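Local coordinates for protein DNA alpha-glucosyltransferase (Enterobacteria phage T4, PDB 1XV5) that belongs to the GT-B clan of glycosyltransferases, two-domain proteins built from a pair of Rossmann-like folds, and binds uridine-5'-diphosphate, at residues V17-L22 with P177-V182; T309-G314 with E380-H385. All coordinates share one frame; numbering follows the deposited sequence.

Contact 1: residues V17-L22 with P177-V182. With UDP (uridine-5'-diphosphate), chain C.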
# COMPACT_ATOMS: atom_id res chain seq x y z
N VAL A 17 0.27 3.27 -4.36
CA VAL A 17 -0.12 3.28 -5.76
C VAL A 17 1.12 3.12 -6.63
O VAL A 17 1.11 2.41 -7.64
CB VAL A 17 -0.85 4.58 -6.13
CG1 VAL A 17 -1.15 4.62 -7.62
CG2 VAL A 17 -2.15 4.66 -5.34
N THR A 18 2.20 3.79 -6.24
CA THR A 18 3.45 3.69 -6.98
C THR A 18 3.98 2.27 -6.86
O THR A 18 4.39 1.66 -7.85
CB THR A 18 4.49 4.70 -6.44
OG1 THR A 18 4.10 6.02 -6.83
CG2 THR A 18 5.88 4.39 -6.98
N LYS A 19 3.96 1.74 -5.64
CA LYS A 19 4.42 0.38 -5.39
C LYS A 19 3.63 -0.61 -6.25
O LYS A 19 4.20 -1.48 -6.91
CB LYS A 19 4.25 0.04 -3.91
CG LYS A 19 4.66 -1.38 -3.54
CD LYS A 19 6.11 -1.65 -3.90
CE LYS A 19 6.55 -3.00 -3.36
NZ LYS A 19 7.91 -3.38 -3.80
N PHE A 20 2.31 -0.48 -6.23
CA PHE A 20 1.45 -1.36 -7.01
C PHE A 20 1.81 -1.26 -8.49
O PHE A 20 1.98 -2.27 -9.17
CB PHE A 20 -0.02 -0.98 -6.83
CG PHE A 20 -0.96 -1.75 -7.70
CD1 PHE A 20 -1.39 -3.02 -7.33
CD2 PHE A 20 -1.41 -1.22 -8.91
CE1 PHE A 20 -2.25 -3.75 -8.14
CE2 PHE A 20 -2.28 -1.94 -9.73
CZ PHE A 20 -2.70 -3.20 -9.35
N SER A 21 1.93 -0.03 -8.98
CA SER A 21 2.26 0.19 -10.39
C SER A 21 3.57 -0.47 -10.80
O SER A 21 3.68 -1.01 -11.90
CB SER A 21 2.30 1.69 -10.69
OG SER A 21 1.01 2.26 -10.52
N LEU A 22 4.57 -0.43 -9.91
CA LEU A 22 5.86 -1.02 -10.21
C LEU A 22 5.79 -2.55 -10.18
O LEU A 22 6.39 -3.22 -11.02
CB LEU A 22 6.92 -0.51 -9.23
CG LEU A 22 7.16 1.01 -9.28
CD1 LEU A 22 8.21 1.40 -8.26
CD2 LEU A 22 7.60 1.41 -10.68
N PRO A 177 -3.67 -5.82 -3.64
CA PRO A 177 -2.46 -5.19 -4.20
C PRO A 177 -1.31 -6.19 -3.99
O PRO A 177 -0.81 -6.35 -2.88
CB PRO A 177 -2.32 -3.93 -3.36
CG PRO A 177 -2.86 -4.35 -2.02
CD PRO A 177 -4.07 -5.19 -2.37
N PRO A 178 -0.88 -6.86 -5.07
CA PRO A 178 0.19 -7.86 -5.02
C PRO A 178 1.63 -7.36 -5.02
O PRO A 178 1.93 -6.27 -5.49
CB PRO A 178 -0.07 -8.74 -6.25
CG PRO A 178 -1.32 -8.13 -6.92
CD PRO A 178 -1.34 -6.71 -6.46
N MET A 179 2.51 -8.20 -4.49
CA MET A 179 3.93 -7.92 -4.45
C MET A 179 4.66 -9.22 -4.71
O MET A 179 4.17 -10.29 -4.35
CB MET A 179 4.33 -7.38 -3.08
CG MET A 179 5.80 -7.08 -2.94
SD MET A 179 6.18 -6.32 -1.35
CE MET A 179 6.65 -7.77 -0.39
N ASP A 180 5.82 -9.15 -5.36
CA ASP A 180 6.60 -10.35 -5.60
C ASP A 180 7.30 -10.59 -4.27
O ASP A 180 8.39 -10.06 -4.02
CB ASP A 180 7.64 -10.14 -6.70
CG ASP A 180 8.35 -11.43 -7.08
OD1 ASP A 180 8.42 -12.34 -6.22
OD2 ASP A 180 8.84 -11.53 -8.22
N ILE A 181 6.65 -11.36 -3.40
CA ILE A 181 7.17 -11.66 -2.08
C ILE A 181 8.44 -12.52 -2.13
O ILE A 181 9.33 -12.37 -1.29
CB ILE A 181 6.07 -12.34 -1.25
CG1 ILE A 181 4.99 -11.30 -0.91
CG2 ILE A 181 6.65 -12.97 0.01
CD1 ILE A 181 3.71 -11.86 -0.34
N VAL A 182 8.51 -13.40 -3.12
CA VAL A 182 9.66 -14.27 -3.29
C VAL A 182 10.90 -13.42 -3.58
O VAL A 182 11.97 -13.64 -3.01
CB VAL A 182 9.44 -15.25 -4.46
CG1 VAL A 182 10.67 -16.12 -4.65
CG2 VAL A 182 8.21 -16.11 -4.19
N1 UDP C . 6.97 3.50 1.50
C2 UDP C . 8.27 3.89 1.22
N3 UDP C . 8.70 4.99 1.91
C4 UDP C . 7.98 5.73 2.83
C5 UDP C . 6.65 5.25 3.07
C6 UDP C . 6.20 4.18 2.41
O2 UDP C . 8.98 3.29 0.43
O4 UDP C . 8.50 6.70 3.37
C1' UDP C . 6.45 2.34 0.78
C2' UDP C . 6.01 1.18 1.67
O2' UDP C . 7.12 0.40 2.07
C3' UDP C . 5.05 0.46 0.72
C4' UDP C . 4.32 1.64 0.07
O4' UDP C . 5.28 2.74 0.10
O3' UDP C . 5.80 -0.25 -0.26
C5' UDP C . 3.05 2.07 0.77
O5' UDP C . 1.99 1.18 0.44
PA UDP C . 0.97 0.61 1.52
O1A UDP C . 0.04 -0.26 0.76
O2A UDP C . 1.74 0.04 2.65
O3A UDP C . 0.16 1.91 2.09
PB UDP C . -0.29 3.32 1.39
O1B UDP C . -1.60 3.69 1.98
O2B UDP C . 0.84 4.26 1.49
O3B UDP C . -0.52 2.94 -0.14
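Lys-19 and Met-179 meet where the aliphatic part of the lysine passes the thioether, with Lys-19 CE 3.9 Å from Met-179 SD. CG of the lysine stands anti to its backbone N (chi1 178°), and one bend at chi2 then carries the chain across toward the methionine. On the way it skirts the bound nucleotide, CG lying 3.7 Å from UDP O3'. The ammonium ends in a salt bridge with Glu-23, one turn further along the same helix; the other carboxylate oxygen of Glu-23 accepts the backbone N-H of Asp-180, so one acid serves both sides of the contact. In the GT-B fold this pairing sets helix 17-30, which follows the first strand of the N-terminal Rossmann-like sheet, against the segment 177-182, which leaves the edge strand 172-174 of the same sheet and leads toward the second domain. Phe-20 supplies the rest of the packing. Its ring presents an edge to Pro-178, whose CD lies near the ring plane and 3.5 Å from Phe-20 CE1, while CD1 approaches Pro-177 CB at 4.2 Å. Tyr-113, His-115 and Phe-392 also meet this ring, burying it among aromatics. Next in the helix, Ser-21 turns its hydroxyl back to Val-17 O (OG to O 2.9 Å); that carbonyl takes the Ser-21 backbone N-H from the opposite face of its plane.

Contact 2: residues T309-G314 with E380-H385. With UDP (uridine-5'-diphosphate), chain C.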
# COMPACT_ATOMS: atom_id res chain seq x y z
N THR A 309 3.05 -2.59 3.27
CA THR A 309 3.88 -2.66 4.46
C THR A 309 3.64 -3.97 5.21
O THR A 309 4.54 -4.47 5.87
CB THR A 309 3.65 -1.45 5.41
OG1 THR A 309 2.25 -1.25 5.60
CG2 THR A 309 4.28 -0.19 4.82
N HIS A 310 2.43 -4.52 5.11
CA HIS A 310 2.14 -5.81 5.75
C HIS A 310 3.02 -6.87 5.08
O HIS A 310 3.74 -7.62 5.74
CB HIS A 310 0.68 -6.24 5.51
CG HIS A 310 -0.32 -5.56 6.39
ND1 HIS A 310 -1.40 -4.88 5.87
CD2 HIS A 310 -0.47 -5.55 7.73
CE1 HIS A 310 -2.18 -4.48 6.87
NE2 HIS A 310 -1.64 -4.88 8.00
N LEU A 311 2.93 -6.93 3.76
CA LEU A 311 3.68 -7.91 2.99
C LEU A 311 5.18 -7.79 3.13
O LEU A 311 5.89 -8.79 3.18
CB LEU A 311 3.28 -7.81 1.51
CG LEU A 311 1.78 -7.86 1.21
CD1 LEU A 311 1.59 -7.88 -0.30
CD2 LEU A 311 1.14 -9.11 1.85
N GLU A 312 5.67 -6.56 3.21
CA GLU A 312 7.09 -6.32 3.34
C GLU A 312 7.66 -6.91 4.63
O GLU A 312 8.78 -7.41 4.64
CB GLU A 312 7.37 -4.82 3.22
CG GLU A 312 7.19 -4.33 1.78
CD GLU A 312 7.09 -2.82 1.64
OE1 GLU A 312 7.26 -2.34 0.50
OE2 GLU A 312 6.84 -2.12 2.65
N LEU A 313 6.89 -6.88 5.71
CA LEU A 313 7.39 -7.43 6.97
C LEU A 313 7.65 -8.93 6.86
O LEU A 313 8.71 -9.43 7.24
CB LEU A 313 6.39 -7.17 8.11
CG LEU A 313 6.12 -5.70 8.41
CD1 LEU A 313 5.36 -5.58 9.73
CD2 LEU A 313 7.43 -4.93 8.50
N GLY A 314 6.67 -9.66 6.33
CA GLY A 314 6.85 -11.10 6.19
C GLY A 314 7.89 -11.46 5.15
O GLY A 314 8.66 -12.40 5.32
N GLU A 380 5.48 -17.89 4.34
CA GLU A 380 4.67 -18.77 3.49
C GLU A 380 3.21 -18.35 3.46
O GLU A 380 2.57 -18.38 2.41
CB GLU A 380 4.78 -20.22 3.96
CG GLU A 380 3.95 -21.20 3.13
CD GLU A 380 4.39 -21.26 1.68
OE1 GLU A 380 3.63 -21.78 0.84
OE2 GLU A 380 5.52 -20.81 1.37
N PHE A 381 2.67 -17.96 4.61
CA PHE A 381 1.28 -17.55 4.69
C PHE A 381 1.00 -16.32 3.83
O PHE A 381 0.04 -16.28 3.07
CB PHE A 381 0.90 -17.24 6.14
CG PHE A 381 -0.54 -16.85 6.33
CD1 PHE A 381 -1.54 -17.81 6.23
CD2 PHE A 381 -0.89 -15.54 6.60
CE1 PHE A 381 -2.88 -17.47 6.42
CE2 PHE A 381 -2.22 -15.18 6.79
CZ PHE A 381 -3.23 -16.15 6.69
N LEU A 382 1.85 -15.30 3.98
CA LEU A 382 1.68 -14.07 3.22
C LEU A 382 1.91 -14.31 1.73
O LEU A 382 1.27 -13.69 0.90
CB LEU A 382 2.62 -13.00 3.78
CG LEU A 382 2.27 -12.60 5.22
CD1 LEU A 382 3.30 -11.62 5.75
CD2 LEU A 382 0.87 -12.00 5.28
N TYR A 383 2.83 -15.21 1.41
CA TYR A 383 3.10 -15.55 0.02
C TYR A 383 1.83 -16.14 -0.59
O TYR A 383 1.37 -15.73 -1.66
CB TYR A 383 4.24 -16.58 -0.04
CG TYR A 383 4.35 -17.29 -1.37
CD1 TYR A 383 4.84 -16.63 -2.50
CD2 TYR A 383 3.95 -18.61 -1.51
CE1 TYR A 383 4.92 -17.27 -3.73
CE2 TYR A 383 4.03 -19.27 -2.74
CZ TYR A 383 4.52 -18.59 -3.84
OH TYR A 383 4.61 -19.24 -5.06
N GLN A 384 1.25 -17.12 0.10
CA GLN A 384 0.03 -17.77 -0.37
C GLN A 384 -1.12 -16.78 -0.46
O GLN A 384 -1.96 -16.86 -1.36
CB GLN A 384 -0.36 -18.90 0.59
CG GLN A 384 0.55 -20.12 0.51
CD GLN A 384 0.38 -20.88 -0.79
OE1 GLN A 384 1.26 -21.65 -1.20
NE2 GLN A 384 -0.75 -20.68 -1.45
N HIS A 385 -1.15 -15.82 0.45
CA HIS A 385 -2.23 -14.85 0.45
C HIS A 385 -2.17 -13.75 -0.59
O HIS A 385 -3.20 -13.42 -1.19
CB HIS A 385 -2.35 -14.19 1.82
CG HIS A 385 -3.53 -13.26 1.94
ND1 HIS A 385 -3.40 -11.90 2.07
CD2 HIS A 385 -4.85 -13.51 1.88
CE1 HIS A 385 -4.60 -11.34 2.09
NE2 HIS A 385 -5.50 -12.30 1.98
N1 UDP C . 6.97 3.50 1.50
C2 UDP C . 8.27 3.89 1.22
N3 UDP C . 8.70 4.99 1.91
C4 UDP C . 7.98 5.73 2.83
C5 UDP C . 6.65 5.25 3.07
C6 UDP C . 6.20 4.18 2.41
O2 UDP C . 8.98 3.29 0.43
O4 UDP C . 8.50 6.70 3.37
C1' UDP C . 6.45 2.34 0.78
C2' UDP C . 6.01 1.18 1.67
O2' UDP C . 7.12 0.40 2.07
C3' UDP C . 5.05 0.46 0.72
C4' UDP C . 4.32 1.64 0.07
O4' UDP C . 5.28 2.74 0.10
O3' UDP C . 5.80 -0.25 -0.26
C5' UDP C . 3.05 2.07 0.77
O5' UDP C . 1.99 1.18 0.44
PA UDP C . 0.97 0.61 1.52
O1A UDP C . 0.04 -0.26 0.76
O2A UDP C . 1.74 0.04 2.65
O3A UDP C . 0.16 1.91 2.09
PB UDP C . -0.29 3.32 1.39
O1B UDP C . -1.60 3.69 1.98
O2B UDP C . 0.84 4.26 1.49
O3B UDP C . -0.52 2.94 -0.14
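Leu-382 carries the apolar part of this contact, reaching from helix 380-385 onto the backbone of helix 309-314. Its CD1 methyl lies 3.6 Å from Gly-314 CA and 4.0 Å from His-310 O, so one methyl touches successive turns of the facing helix. Gly-314 brings no side chain to this spot, and the branch can settle directly on the main chain. CD2 of the same leucine turns to Leu-311, where the two CD2 methyls are 4.5 Å apart, a looser touch. With CG anti to the carbonyl carbon (chi1 -65°) and CD1 in line beyond it, Leu-382 reaches straight out from its helix, and Leu-306 covers it further. The short axes approach to 9.4 Å, with their N-to-C directions 138° apart. Helix 308-316 belongs to the C-terminal Rossmann-like domain, connecting parallel strands 288-293 and 319-323, and helix 368-386 packs against it from the side away from the nucleotide.

Polar interactions occupy the other side of helix 309-314. Glu-312 points away from Leu-382 and grips the ribose with both carboxylate oxygens: UDP O3' donates to OE1 at 2.7 Å and UDP O2' to OE2 at 2.6 Å. This two-pronged hold on the sugar diol fixes the rotation of the carboxylate, and Asn-278 adds a further hydrogen bond to OE1. Close to the start of the helix, Thr-309 N donates to UDP O2A over 3.0 Å, with an N-H...O angle of 152°. Tyr-308 N is also hydrogen-bonded to UDP, and an amino-terminal helix end of this kind would probably help to stabilise the negative charge of the diphosphate. Thr-309 CG2 meanwhile packs 3.8 Å from UDP C2'.

Overall arrangement
From the N terminus, the chain forms strand 3-8 and enters helix 17-30; contact 1 closes a loop of 154 residues when the linker leaving strand 172-174 returns to that helix. Contact 2 follows in series, neither nested nor crossed: helix 308-316 of the second sheet meets helix 368-386 after 65 intervening residues. Contact 1 thus ties the N-terminal domain to the outgoing linker, and contact 2 ties the nucleotide-facing helix 308-316 to helix 368-386, the last helix but one of the chain. Their centres are 12 Å apart, and they touch directly, Ile-181 CD1 lying 3.3 Å from Leu-382 O and Met-179 CE 3.8 Å from Leu-311 O. Both also reach UDP.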